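Local coordinates for p800 reaction center core protein (PDB 5V8K) that forms the symmetric core of a homodimeric photosynthetic reaction centre, carrying bacteriochlorophylls and probably sharing a [4Fe-4S] cluster for light-driven electron transfer, at residues W456-V470 with S495-Q509. Sequence-based numbering, arbitrary orientation.
Sequences WFYIDGCWMGSFVAV and SPLTNMGYFSYIIQQ. With CA (calcium ion), chain B; GB0 (Bacteriochlorophyll g'), chain C.
Tyr505 of helix 502-513 lays its side chain against Phe457, Asp460 and Cys462 at the C-terminal end of helix 449-459, its partners changing from base to tip. CB lies beside Cys462 SG, and the sulfur then sits over one ring face, 3.3 Å from Tyr505 CG; Gln509 CG lies against the opposite face, toward its rim. Tyr505 CD1 and CD2 are both 3.5 Å from Cys462 SG, CD1 also nearing Phe457 CD1, which CE1 meets at 3.7 Å. CE2 and CZ lie beside Asp460 OD2, which is in the ring plane. At the tip, Tyr505 OH donates to Asp460 OD2 over 2.5 Å, on the anti lone pair of the carboxylate, whose plane stands 88° from the ring. Trp456 NE1 adds a weak bond to the same hydroxyl. Asp460 OD2 also binds the calcium at 2.4 Å, so Tyr505 is a second-shell residue positioning a first-shell oxygen. Gln509 OE1, two waters and Leu597 O complete the calcium's ligands, while Lys261 pairs with Asp460 OD1. A phenylalanine in place of Tyr505 would probably leave Asp460 OD2 without its hydroxyl donor and Trp456 NE1 without this acceptor.

Next to this site, Tyr502 CB lies over the centre of the Phe457 ring, a CH-pi contact. Tyr502 CG lies between its backbone N and carbonyl carbon (chi1 85°), a turn that brings one ring face against the bacteriochlorophyll g' tail, with C7 3.6 Å from Tyr502 CZ; Tyr502 OH bonds to a bacteriochlorophyll g. A Schellman motif with Gly461 at C-prime ends helix 449-459, and Gly461 O accepts from Thr498 N and OG1. Helix 575-599 packs on Trp456 and Tyr505, helix 475-488 on Trp463 and Leu497, and Phe514 of the second subunit on Val468 and Ser504.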
ATOM      1  N   TRP A 456      16.814  -8.268  -4.274  1.00 35.60           N
ATOM      2  CA  TRP A 456      16.464  -8.223  -5.687  1.00 31.68           C
ATOM      3  C   TRP A 456      16.992  -6.955  -6.351  1.00 31.74           C
ATOM      4  O   TRP A 456      17.611  -7.015  -7.429  1.00 33.70           O
ATOM      5  CB  TRP A 456      14.943  -8.338  -5.881  1.00 33.03           C
ATOM      6  CG  TRP A 456      14.644  -8.077  -7.343  1.00 35.75           C
ATOM      7  CD1 TRP A 456      14.095  -6.959  -7.853  1.00 35.19           C
ATOM      8  CD2 TRP A 456      14.993  -8.905  -8.462  1.00 31.57           C
ATOM      9  NE1 TRP A 456      14.073  -7.022  -9.233  1.00 34.13           N
ATOM     10  CE2 TRP A 456      14.619  -8.212  -9.630  1.00 35.05           C
ATOM     11  CE3 TRP A 456      15.600 -10.152  -8.593  1.00 34.49           C
ATOM     12  CZ2 TRP A 456      14.815  -8.744 -10.929  1.00 34.51           C
ATOM     13  CZ3 TRP A 456      15.800 -10.683  -9.879  1.00 32.88           C
ATOM     14  CH2 TRP A 456      15.399  -9.982 -11.020  1.00 34.83           C
ATOM     15  N   PHE A 457      16.749  -5.795  -5.740  1.00 34.46           N
ATOM     16  CA  PHE A 457      17.250  -4.549  -6.306  1.00 33.36           C
ATOM     17  C   PHE A 457      18.760  -4.609  -6.486  1.00 37.67           C
ATOM     18  O   PHE A 457      19.273  -4.219  -7.536  1.00 36.68           O
ATOM     19  CB  PHE A 457      16.829  -3.361  -5.451  1.00 34.23           C
ATOM     20  CG  PHE A 457      15.330  -3.109  -5.444  1.00 36.13           C
ATOM     21  CD1 PHE A 457      14.582  -3.148  -6.611  1.00 33.79           C
ATOM     22  CD2 PHE A 457      14.665  -2.873  -4.245  1.00 30.74           C
ATOM     23  CE1 PHE A 457      13.193  -2.930  -6.565  1.00 31.46           C
ATOM     24  CE2 PHE A 457      13.336  -2.641  -4.206  1.00 33.42           C
ATOM     25  CZ  PHE A 457      12.587  -2.684  -5.353  1.00 32.56           C
ATOM     26  N   TYR A 458      19.482  -5.187  -5.526  1.00 31.92           N
ATOM     27  CA  TYR A 458      20.927  -5.311  -5.692  1.00 34.26           C
ATOM     28  C   TYR A 458      21.272  -6.220  -6.870  1.00 36.45           C
ATOM     29  O   TYR A 458      22.099  -5.871  -7.729  1.00 35.63           O
ATOM     30  CB  TYR A 458      21.562  -5.828  -4.408  1.00 32.19           C
ATOM     31  CG  TYR A 458      23.026  -6.082  -4.563  1.00 34.11           C
ATOM     32  CD1 TYR A 458      23.935  -5.045  -4.478  1.00 33.71           C
ATOM     33  CD2 TYR A 458      23.512  -7.347  -4.785  1.00 33.76           C
ATOM     34  CE1 TYR A 458      25.291  -5.256  -4.652  1.00 37.01           C
ATOM     35  CE2 TYR A 458      24.871  -7.575  -4.938  1.00 36.14           C
ATOM     36  CZ  TYR A 458      25.756  -6.516  -4.897  1.00 37.53           C
ATOM     37  OH  TYR A 458      27.130  -6.713  -5.056  1.00 39.77           O
ATOM     38  N   ILE A 459      20.662  -7.405  -6.908  1.00 33.76           N
ATOM     39  CA  ILE A 459      21.021  -8.413  -7.899  1.00 36.04           C
ATOM     40  C   ILE A 459      20.718  -7.912  -9.310  1.00 37.84           C
ATOM     41  O   ILE A 459      21.446  -8.205 -10.253  1.00 35.01           O
ATOM     42  CB  ILE A 459      20.292  -9.730  -7.559  1.00 36.28           C
ATOM     43  CG1 ILE A 459      21.024 -10.435  -6.414  1.00 33.82           C
ATOM     44  CG2 ILE A 459      20.153 -10.652  -8.790  1.00 35.18           C
ATOM     45  CD1 ILE A 459      20.204 -11.554  -5.781  1.00 34.90           C
ATOM     46  N   ASP A 460      19.660  -7.144  -9.472  1.00 31.75           N
ATOM     47  CA  ASP A 460      19.325  -6.606 -10.771  1.00 32.56           C
ATOM     48  C   ASP A 460      20.105  -5.341 -11.119  1.00 34.72           C
ATOM     49  O   ASP A 460      19.719  -4.666 -12.069  1.00 33.93           O
ATOM     50  CB  ASP A 460      17.838  -6.292 -10.877  1.00 30.77           C
ATOM     51  CG  ASP A 460      17.255  -6.684 -12.252  1.00 33.64           C
ATOM     52  OD1 ASP A 460      17.799  -7.579 -12.915  1.00 34.89           O
ATOM     53  OD2 ASP A 460      16.265  -6.062 -12.665  1.00 32.11           O
ATOM     54  N   GLY A 461      21.162  -4.989 -10.391  1.00 35.84           N
ATOM     55  CA  GLY A 461      22.013  -3.886 -10.813  1.00 35.23           C
ATOM     56  C   GLY A 461      21.559  -2.483 -10.433  1.00 38.12           C
ATOM     57  O   GLY A 461      22.070  -1.518 -11.008  1.00 38.03           O
ATOM     58  N   CYS A 462      20.602  -2.329  -9.517  1.00 39.70           N
ATOM     59  CA  CYS A 462      20.340  -1.019  -8.920  1.00 41.04           C
ATOM     60  C   CYS A 462      21.571  -0.455  -8.215  1.00 42.89           C
ATOM     61  O   CYS A 462      22.352  -1.183  -7.592  1.00 40.09           O
ATOM     62  CB  CYS A 462      19.218  -1.069  -7.893  1.00 41.89           C
ATOM     63  SG  CYS A 462      17.637  -1.263  -8.586  1.00 41.67           S
ATOM     64  N   TRP A 463      21.718   0.865  -8.298  1.00 38.42           N
ATOM     65  CA  TRP A 463      22.615   1.586  -7.405  1.00 36.90           C
ATOM     66  C   TRP A 463      22.013   1.585  -5.999  1.00 38.05           C
ATOM     67  O   TRP A 463      20.894   2.071  -5.787  1.00 37.99           O
ATOM     68  CB  TRP A 463      22.828   3.011  -7.913  1.00 37.38           C
ATOM     69  CG  TRP A 463      23.730   3.866  -7.053  1.00 37.18           C
ATOM     70  CD1 TRP A 463      23.365   4.924  -6.263  1.00 38.84           C
ATOM     71  CD2 TRP A 463      25.137   3.727  -6.905  1.00 39.78           C
ATOM     72  NE1 TRP A 463      24.468   5.468  -5.665  1.00 38.10           N
ATOM     73  CE2 TRP A 463      25.571   4.751  -6.040  1.00 40.50           C
ATOM     74  CE3 TRP A 463      26.081   2.849  -7.441  1.00 41.45           C
ATOM     75  CZ2 TRP A 463      26.883   4.902  -5.683  1.00 41.67           C
ATOM     76  CZ3 TRP A 463      27.375   3.008  -7.101  1.00 42.87           C
ATOM     77  CH2 TRP A 463      27.780   4.029  -6.224  1.00 43.58           C
ATOM     78  N   MET A 464      22.707   0.982  -5.046  1.00 36.83           N
ATOM     79  CA  MET A 464      22.150   0.853  -3.714  1.00 36.15           C
ATOM     80  C   MET A 464      22.759   1.866  -2.736  1.00 35.76           C
ATOM     81  O   MET A 464      22.511   1.791  -1.529  1.00 33.94           O
ATOM     82  CB  MET A 464      22.312  -0.597  -3.252  1.00 36.10           C
ATOM     83  CG  MET A 464      21.540  -1.627  -4.147  1.00 32.86           C
ATOM     84  SD  MET A 464      19.741  -1.376  -4.176  1.00 36.25           S
ATOM     85  CE  MET A 464      19.311  -2.044  -2.587  1.00 31.53           C
ATOM     86  N   GLY A 465      23.513   2.836  -3.243  1.00 37.01           N
ATOM     87  CA  GLY A 465      23.954   3.942  -2.420  1.00 36.91           C
ATOM     88  C   GLY A 465      22.906   4.999  -2.153  1.00 40.47           C
ATOM     89  O   GLY A 465      23.116   5.847  -1.279  1.00 39.88           O
ATOM     90  N   SER A 466      21.760   4.908  -2.821  1.00 38.99           N
ATOM     91  CA  SER A 466      20.777   5.975  -2.889  1.00 37.84           C
ATOM     92  C   SER A 466      19.474   5.339  -3.349  1.00 37.36           C
ATOM     93  O   SER A 466      19.491   4.304  -4.011  1.00 35.14           O
ATOM     94  CB  SER A 466      21.249   7.092  -3.845  1.00 37.68           C
ATOM     95  OG  SER A 466      20.253   8.092  -4.008  1.00 42.42           O
ATOM     96  N   PHE A 467      18.338   5.966  -3.006  1.00 35.60           N
ATOM     97  CA  PHE A 467      17.063   5.470  -3.494  1.00 36.33           C
ATOM     98  C   PHE A 467      16.747   5.997  -4.901  1.00 38.46           C
ATOM     99  O   PHE A 467      15.871   5.437  -5.580  1.00 40.52           O
ATOM    100  CB  PHE A 467      15.895   5.833  -2.533  1.00 33.12           C
ATOM    101  CG  PHE A 467      16.058   5.340  -1.128  1.00 35.43           C
ATOM    102  CD1 PHE A 467      16.591   4.096  -0.870  1.00 35.06           C
ATOM    103  CD2 PHE A 467      15.689   6.149  -0.056  1.00 32.95           C
ATOM    104  CE1 PHE A 467      16.739   3.647   0.418  1.00 35.26           C
ATOM    105  CE2 PHE A 467      15.828   5.710   1.238  1.00 36.65           C
ATOM    106  CZ  PHE A 467      16.364   4.450   1.480  1.00 36.42           C
ATOM    107  N   VAL A 468      17.415   7.057  -5.351  1.00 35.42           N
ATOM    108  CA  VAL A 468      17.224   7.610  -6.690  1.00 33.70           C
ATOM    109  C   VAL A 468      18.516   7.512  -7.479  1.00 38.02           C
ATOM    110  O   VAL A 468      19.533   7.044  -6.953  1.00 40.05           O
ATOM    111  CB  VAL A 468      16.730   9.064  -6.640  1.00 38.21           C
ATOM    112  CG1 VAL A 468      15.388   9.120  -5.955  1.00 31.32           C
ATOM    113  CG2 VAL A 468      17.696   9.927  -5.912  1.00 34.38           C
ATOM    114  N   ALA A 469      18.477   7.934  -8.746  1.00 37.31           N
ATOM    115  CA  ALA A 469      19.665   7.942  -9.593  1.00 40.01           C
ATOM    116  C   ALA A 469      20.696   8.938  -9.095  1.00 43.41           C
ATOM    117  O   ALA A 469      20.359  10.020  -8.612  1.00 37.57           O
ATOM    118  CB  ALA A 469      19.320   8.280 -11.054  1.00 35.95           C
ATOM    119  N   VAL A 470      21.966   8.536  -9.219  1.00 42.44           N
ATOM    120  CA  VAL A 470      23.102   9.368  -8.860  1.00 41.22           C
ATOM    121  C   VAL A 470      23.083  10.656  -9.667  1.00 44.42           C
ATOM    122  O   VAL A 470      23.005  10.632 -10.901  1.00 46.93           O
ATOM    123  CB  VAL A 470      24.404   8.602  -9.121  1.00 44.99           C
ATOM    124  CG1 VAL A 470      25.589   9.465  -8.810  1.00 44.40           C
ATOM    125  CG2 VAL A 470      24.471   7.325  -8.306  1.00 40.95           C
ATOM    126  N   SER A 495      24.270  -8.647 -14.585  1.00 41.77           N
ATOM    127  CA  SER A 495      23.662  -7.333 -14.514  1.00 40.74           C
ATOM    128  C   SER A 495      24.734  -6.255 -14.670  1.00 43.52           C
ATOM    129  O   SER A 495      25.769  -6.327 -13.994  1.00 45.04           O
ATOM    130  CB  SER A 495      22.931  -7.124 -13.180  1.00 38.63           C
ATOM    131  OG  SER A 495      21.982  -8.137 -12.933  1.00 40.63           O
ATOM    132  N   PRO A 496      24.534  -5.270 -15.535  1.00 46.48           N
ATOM    133  CA  PRO A 496      25.322  -4.041 -15.432  1.00 47.94           C
ATOM    134  C   PRO A 496      24.955  -3.275 -14.172  1.00 47.84           C
ATOM    135  O   PRO A 496      23.798  -3.258 -13.737  1.00 42.89           O
ATOM    136  CB  PRO A 496      24.912  -3.241 -16.672  1.00 47.30           C
ATOM    137  CG  PRO A 496      23.809  -3.951 -17.273  1.00 49.42           C
ATOM    138  CD  PRO A 496      23.372  -5.079 -16.401  1.00 45.39           C
ATOM    139  N   LEU A 497      25.949  -2.626 -13.583  1.00 43.40           N
ATOM    140  CA  LEU A 497      25.663  -1.702 -12.491  1.00 41.93           C
ATOM    141  C   LEU A 497      25.125  -0.398 -13.080  1.00 41.98           C
ATOM    142  O   LEU A 497      25.860   0.340 -13.730  1.00 44.75           O
ATOM    143  CB  LEU A 497      26.916  -1.465 -11.651  1.00 42.64           C
ATOM    144  CG  LEU A 497      26.690  -0.535 -10.470  1.00 43.13           C
ATOM    145  CD1 LEU A 497      25.786  -1.177  -9.466  1.00 41.72           C
ATOM    146  CD2 LEU A 497      28.016  -0.225  -9.837  1.00 42.31           C
ATOM    147  N   THR A 498      23.843  -0.125 -12.892  1.00 37.34           N
ATOM    148  CA  THR A 498      23.279   1.150 -13.284  1.00 38.67           C
ATOM    149  C   THR A 498      23.558   2.213 -12.198  1.00 37.75           C
ATOM    150  O   THR A 498      23.966   1.917 -11.082  1.00 36.98           O
ATOM    151  CB  THR A 498      21.764   1.044 -13.520  1.00 39.76           C
ATOM    152  OG1 THR A 498      21.078   0.969 -12.262  1.00 36.65           O
ATOM    153  CG2 THR A 498      21.367  -0.181 -14.392  1.00 37.38           C
ATOM    154  N   ASN A 499      23.317   3.459 -12.542  1.00 38.21           N
ATOM    155  CA  ASN A 499      23.360   4.558 -11.596  1.00 40.95           C
ATOM    156  C   ASN A 499      21.996   4.850 -10.991  1.00 39.71           C
ATOM    157  O   ASN A 499      21.798   5.941 -10.442  1.00 40.99           O
ATOM    158  CB  ASN A 499      23.922   5.813 -12.262  1.00 41.87           C
ATOM    159  CG  ASN A 499      23.001   6.404 -13.322  1.00 47.74           C
ATOM    160  OD1 ASN A 499      22.047   5.789 -13.775  1.00 46.01           O
ATOM    161  ND2 ASN A 499      23.291   7.641 -13.704  1.00 52.45           N
ATOM    162  N   MET A 500      21.070   3.896 -11.053  1.00 38.28           N
ATOM    163  CA  MET A 500      19.679   4.107 -10.638  1.00 34.54           C
ATOM    164  C   MET A 500      19.392   3.435  -9.304  1.00 38.25           C
ATOM    165  O   MET A 500      19.424   2.206  -9.201  1.00 37.06           O
ATOM    166  CB  MET A 500      18.693   3.586 -11.684  1.00 39.06           C
ATOM    167  CG  MET A 500      18.805   4.257 -13.059  1.00 42.96           C
ATOM    168  SD  MET A 500      17.520   3.657 -14.191  1.00 41.69           S
ATOM    169  CE  MET A 500      18.066   1.986 -14.466  1.00 41.31           C
ATOM    170  N   GLY A 501      19.104   4.251  -8.287  1.00 36.37           N
ATOM    171  CA  GLY A 501      18.442   3.753  -7.101  1.00 32.72           C
ATOM    172  C   GLY A 501      17.061   3.197  -7.440  1.00 33.64           C
ATOM    173  O   GLY A 501      16.505   3.432  -8.513  1.00 36.05           O
ATOM    174  N   TYR A 502      16.510   2.439  -6.495  1.00 32.73           N
ATOM    175  CA  TYR A 502      15.370   1.577  -6.809  1.00 34.91           C
ATOM    176  C   TYR A 502      14.178   2.365  -7.355  1.00 33.67           C
ATOM    177  O   TYR A 502      13.418   1.861  -8.197  1.00 33.57           O
ATOM    178  CB  TYR A 502      14.962   0.778  -5.573  1.00 33.28           C
ATOM    179  CG  TYR A 502      14.033   1.472  -4.609  1.00 34.20           C
ATOM    180  CD1 TYR A 502      12.671   1.364  -4.741  1.00 31.62           C
ATOM    181  CD2 TYR A 502      14.531   2.213  -3.532  1.00 34.59           C
ATOM    182  CE1 TYR A 502      11.815   1.987  -3.869  1.00 31.22           C
ATOM    183  CE2 TYR A 502      13.672   2.843  -2.642  1.00 35.05           C
ATOM    184  CZ  TYR A 502      12.320   2.725  -2.818  1.00 36.13           C
ATOM    185  OH  TYR A 502      11.461   3.344  -1.926  1.00 36.55           O
ATOM    186  N   PHE A 503      13.969   3.576  -6.860  1.00 32.82           N
ATOM    187  CA  PHE A 503      12.835   4.381  -7.311  1.00 33.82           C
ATOM    188  C   PHE A 503      13.001   4.790  -8.783  1.00 36.44           C
ATOM    189  O   PHE A 503      12.058   4.692  -9.577  1.00 37.86           O
ATOM    190  CB  PHE A 503      12.691   5.568  -6.360  1.00 31.97           C
ATOM    191  CG  PHE A 503      11.547   6.495  -6.639  1.00 35.68           C
ATOM    192  CD1 PHE A 503      11.684   7.499  -7.566  1.00 35.23           C
ATOM    193  CD2 PHE A 503      10.376   6.444  -5.876  1.00 36.50           C
ATOM    194  CE1 PHE A 503      10.659   8.373  -7.812  1.00 37.57           C
ATOM    195  CE2 PHE A 503       9.315   7.357  -6.122  1.00 38.06           C
ATOM    196  CZ  PHE A 503       9.470   8.308  -7.091  1.00 36.55           C
ATOM    197  N   SER A 504      14.208   5.209  -9.169  1.00 34.70           N
ATOM    198  CA  SER A 504      14.487   5.557 -10.552  1.00 34.91           C
ATOM    199  C   SER A 504      14.470   4.309 -11.432  1.00 33.82           C
ATOM    200  O   SER A 504      14.007   4.350 -12.569  1.00 34.08           O
ATOM    201  CB  SER A 504      15.840   6.259 -10.634  1.00 34.62           C
ATOM    202  OG  SER A 504      15.830   7.480  -9.918  1.00 37.84           O
ATOM    203  N   TYR A 505      14.966   3.196 -10.893  1.00 34.19           N
ATOM    204  CA  TYR A 505      14.981   1.935 -11.613  1.00 33.76           C
ATOM    205  C   TYR A 505      13.561   1.445 -11.866  1.00 33.59           C
ATOM    206  O   TYR A 505      13.267   0.884 -12.931  1.00 34.25           O
ATOM    207  CB  TYR A 505      15.829   0.917 -10.834  1.00 34.64           C
ATOM    208  CG  TYR A 505      15.538  -0.567 -10.976  1.00 37.75           C
ATOM    209  CD1 TYR A 505      14.558  -1.157 -10.211  1.00 33.65           C
ATOM    210  CD2 TYR A 505      16.311  -1.388 -11.775  1.00 38.16           C
ATOM    211  CE1 TYR A 505      14.304  -2.511 -10.268  1.00 36.66           C
ATOM    212  CE2 TYR A 505      16.071  -2.728 -11.859  1.00 34.68           C
ATOM    213  CZ  TYR A 505      15.059  -3.306 -11.102  1.00 36.59           C
ATOM    214  OH  TYR A 505      14.779  -4.671 -11.157  1.00 44.62           O
ATOM    215  N   ILE A 506      12.658   1.689 -10.920  1.00 35.00           N
ATOM    216  CA  ILE A 506      11.257   1.325 -11.135  1.00 34.07           C
ATOM    217  C   ILE A 506      10.697   2.091 -12.324  1.00 34.85           C
ATOM    218  O   ILE A 506      10.012   1.515 -13.162  1.00 34.32           O
ATOM    219  CB  ILE A 506      10.413   1.536  -9.857  1.00 32.99           C
ATOM    220  CG1 ILE A 506      10.521   0.306  -8.959  1.00 34.05           C
ATOM    221  CG2 ILE A 506       8.936   1.746 -10.188  1.00 31.14           C
ATOM    222  CD1 ILE A 506       9.963   0.459  -7.608  1.00 31.02           C
ATOM    223  N   ILE A 507      11.015   3.383 -12.439  1.00 32.11           N
ATOM    224  CA  ILE A 507      10.514   4.172 -13.566  1.00 35.24           C
ATOM    225  C   ILE A 507      11.011   3.586 -14.890  1.00 38.36           C
ATOM    226  O   ILE A 507      10.252   3.482 -15.867  1.00 35.89           O
ATOM    227  CB  ILE A 507      10.925   5.653 -13.444  1.00 34.54           C
ATOM    228  CG1 ILE A 507      10.184   6.313 -12.281  1.00 33.55           C
ATOM    229  CG2 ILE A 507      10.607   6.424 -14.770  1.00 36.14           C
ATOM    230  CD1 ILE A 507      10.686   7.768 -11.999  1.00 34.93           C
ATOM    231  N   GLN A 508      12.314   3.255 -14.949  1.00 37.05           N
ATOM    232  CA  GLN A 508      12.931   2.786 -16.181  1.00 38.67           C
ATOM    233  C   GLN A 508      12.454   1.381 -16.562  1.00 38.03           C
ATOM    234  O   GLN A 508      12.157   1.123 -17.727  1.00 38.48           O
ATOM    235  CB  GLN A 508      14.445   2.828 -16.026  1.00 35.69           C
ATOM    236  CG  GLN A 508      15.207   2.505 -17.299  1.00 38.11           C
ATOM    237  CD  GLN A 508      15.383   1.000 -17.498  1.00 40.86           C
ATOM    238  OE1 GLN A 508      15.542   0.239 -16.551  1.00 42.14           O
ATOM    239  NE2 GLN A 508      15.401   0.586 -18.742  1.00 38.22           N
ATOM    240  N   GLN A 509      12.402   0.464 -15.601  1.00 36.13           N
ATOM    241  CA  GLN A 509      11.930  -0.889 -15.854  1.00 33.43           C
ATOM    242  C   GLN A 509      10.457  -0.897 -16.260  1.00 36.33           C
ATOM    243  O   GLN A 509      10.074  -1.543 -17.244  1.00 35.36           O
ATOM    244  CB  GLN A 509      12.153  -1.742 -14.628  1.00 31.77           C
ATOM    245  CG  GLN A 509      13.620  -2.044 -14.318  1.00 35.63           C
ATOM    246  CD  GLN A 509      14.205  -3.129 -15.148  1.00 36.38           C
ATOM    247  OE1 GLN A 509      14.022  -4.325 -14.884  1.00 36.84           O
ATOM    248  NE2 GLN A 509      14.921  -2.735 -16.154  1.00 35.50           N
TER
HETATM  249 CA    CA B1032      15.066  -6.416 -14.744  1.00 39.49          CA
HETATM  250  C1  GB0 C1001       7.466  -3.576   0.488  1.00 37.76           C
HETATM  251  C2  GB0 C1001       8.866  -3.340   0.002  1.00 35.40           C
HETATM  252  C3  GB0 C1001       9.111  -2.256  -0.690  1.00 35.93           C
HETATM  253  C4  GB0 C1001       8.048  -1.262  -1.000  1.00 26.34           C
HETATM  254  C5  GB0 C1001      10.490  -2.052  -1.166  1.00 36.09           C
HETATM  255  C6  GB0 C1001      11.001  -0.714  -0.707  1.00 28.93           C
HETATM  256  NB  GB0 C1001       2.371   1.211  -6.253  1.00 27.87           N
HETATM  257  ND  GB0 C1001       5.217  -0.928  -7.981  1.00 33.43           N
HETATM  258  C10 GB0 C1001      14.831  -0.787  -1.159  1.00 32.65           C
HETATM  259  C11 GB0 C1001      15.785  -0.228  -0.124  1.00 39.17           C
HETATM  260  C12 GB0 C1001      17.014   0.315  -0.816  1.00 37.76           C
HETATM  261  C13 GB0 C1001      18.156   0.462  -0.131  1.00 39.13           C
HETATM  262  C14 GB0 C1001      18.252   0.056   1.298  1.00 38.24           C
HETATM  263  C15 GB0 C1001      19.391   1.060  -0.747  1.00 31.76           C
HETATM  264  C1A GB0 C1001       4.591  -2.220  -5.228  1.00 35.92           C
HETATM  265  C1B GB0 C1001       1.581   0.833  -5.249  1.00 30.33           C
HETATM  266  C1C GB0 C1001       3.393   2.404  -8.910  1.00 30.64           C
HETATM  267  C1D GB0 C1001       5.872  -0.974  -9.108  1.00 26.56           C
HETATM  268  C2A GB0 C1001       4.082  -3.151  -4.150  1.00 35.19           C
HETATM  269  C2B GB0 C1001       0.566   1.764  -5.137  1.00 32.07           C
HETATM  270  C2C GB0 C1001       3.680   3.336 -10.032  1.00 31.01           C
HETATM  271  C2D GB0 C1001       6.977  -2.057  -9.441  1.00 30.08           C
HETATM  272  C3A GB0 C1001       2.652  -2.679  -4.012  1.00 27.29           C
HETATM  273  C3B GB0 C1001       0.736   2.730  -6.102  1.00 29.83           C
HETATM  274  C3C GB0 C1001       4.644   2.337 -10.540  1.00 32.89           C
HETATM  275  C3D GB0 C1001       6.760  -2.614  -8.184  1.00 29.11           C
HETATM  276  C4A GB0 C1001       2.779  -1.378  -4.748  1.00 30.58           C
HETATM  277  C4B GB0 C1001       1.858   2.332  -6.828  1.00 31.10           C
HETATM  278  C4C GB0 C1001       4.761   1.163  -9.818  1.00 29.42           C
HETATM  279  C4D GB0 C1001       5.770  -2.016  -7.344  1.00 30.46           C
HETATM  280  C7  GB0 C1001      12.393  -0.552  -1.245  1.00 34.39           C
HETATM  281  C8  GB0 C1001      13.461  -0.973  -0.560  1.00 38.23           C
HETATM  282  C9  GB0 C1001      13.286  -1.677   0.747  1.00 34.18           C
HETATM  283  CAA GB0 C1001       4.850  -3.030  -2.842  1.00 34.91           C
HETATM  284  CAB GB0 C1001      -0.198   3.886  -6.189  1.00 32.80           C
HETATM  285  CAC GB0 C1001       5.481   2.488 -11.749  1.00 32.79           C
HETATM  286  CAD GB0 C1001       7.334  -3.747  -7.452  1.00 28.67           C
HETATM  287  CBA GB0 C1001       4.411  -4.097  -1.843  1.00 35.75           C
HETATM  288  CBB GB0 C1001      -0.365   4.692  -7.184  1.00 36.14           C
HETATM  289  CBC GB0 C1001       5.435   3.714 -12.630  1.00 33.48           C
HETATM  290  CBD GB0 C1001       6.642  -3.827  -6.123  1.00 32.64           C
HETATM  291  CED GB0 C1001       9.239  -4.910  -3.638  1.00 34.48           C
HETATM  292  CGA GB0 C1001       5.234  -4.023  -0.578  1.00 42.01           C
HETATM  293  CGD GB0 C1001       7.697  -3.671  -5.092  1.00 35.76           C
HETATM  294  CHA GB0 C1001       5.621  -2.746  -6.155  1.00 28.92           C
HETATM  295  CHB GB0 C1001       1.857  -0.400  -4.494  1.00 30.21           C
HETATM  296  CHC GB0 C1001       2.384   3.024  -8.025  1.00 28.83           C
HETATM  297  CHD GB0 C1001       5.658   0.053 -10.135  1.00 25.02           C
HETATM  298  CMA GB0 C1001       1.582  -3.555  -4.706  1.00 27.21           C
HETATM  299  CMB GB0 C1001      -0.496   1.824  -4.101  1.00 31.51           C
HETATM  300  CMC GB0 C1001       2.426   3.511 -10.896  1.00 33.99           C
HETATM  301  CMD GB0 C1001       7.853  -2.331 -10.588  1.00 29.63           C
HETATM  302  NA  GB0 C1001       3.712  -1.328  -5.693  1.00 39.31           N
HETATM  303  NC  GB0 C1001       3.954   1.218  -8.748  1.00 33.04           N
HETATM  304  O1A GB0 C1001       4.728  -3.831   0.521  1.00 32.56           O
HETATM  305  O1D GB0 C1001       8.220  -2.610  -4.775  1.00 35.05           O
HETATM  306  O2A GB0 C1001       6.675  -3.875  -0.672  1.00 42.32           O
HETATM  307  O2D GB0 C1001       8.117  -4.883  -4.483  1.00 36.17           O
HETATM  308  OBD GB0 C1001       8.182  -4.659  -7.731  1.00 31.69           O
HETATM  309 MG   GB0 C1001       3.609  -0.069  -7.220  1.00 34.51          MG
HETATM  310  O   HOH W   1      20.991  -3.901 -14.464  1.00 64.75           O
HETATM  311  O   HOH W   2      16.325  -8.596 -14.739  1.00 32.45           O
HETATM  312  O   HOH W   3      18.168   1.801  -4.247  1.00 30.37           O
HETATM  313  O   HOH W   4      17.074  -5.567 -15.629  1.00 35.86           O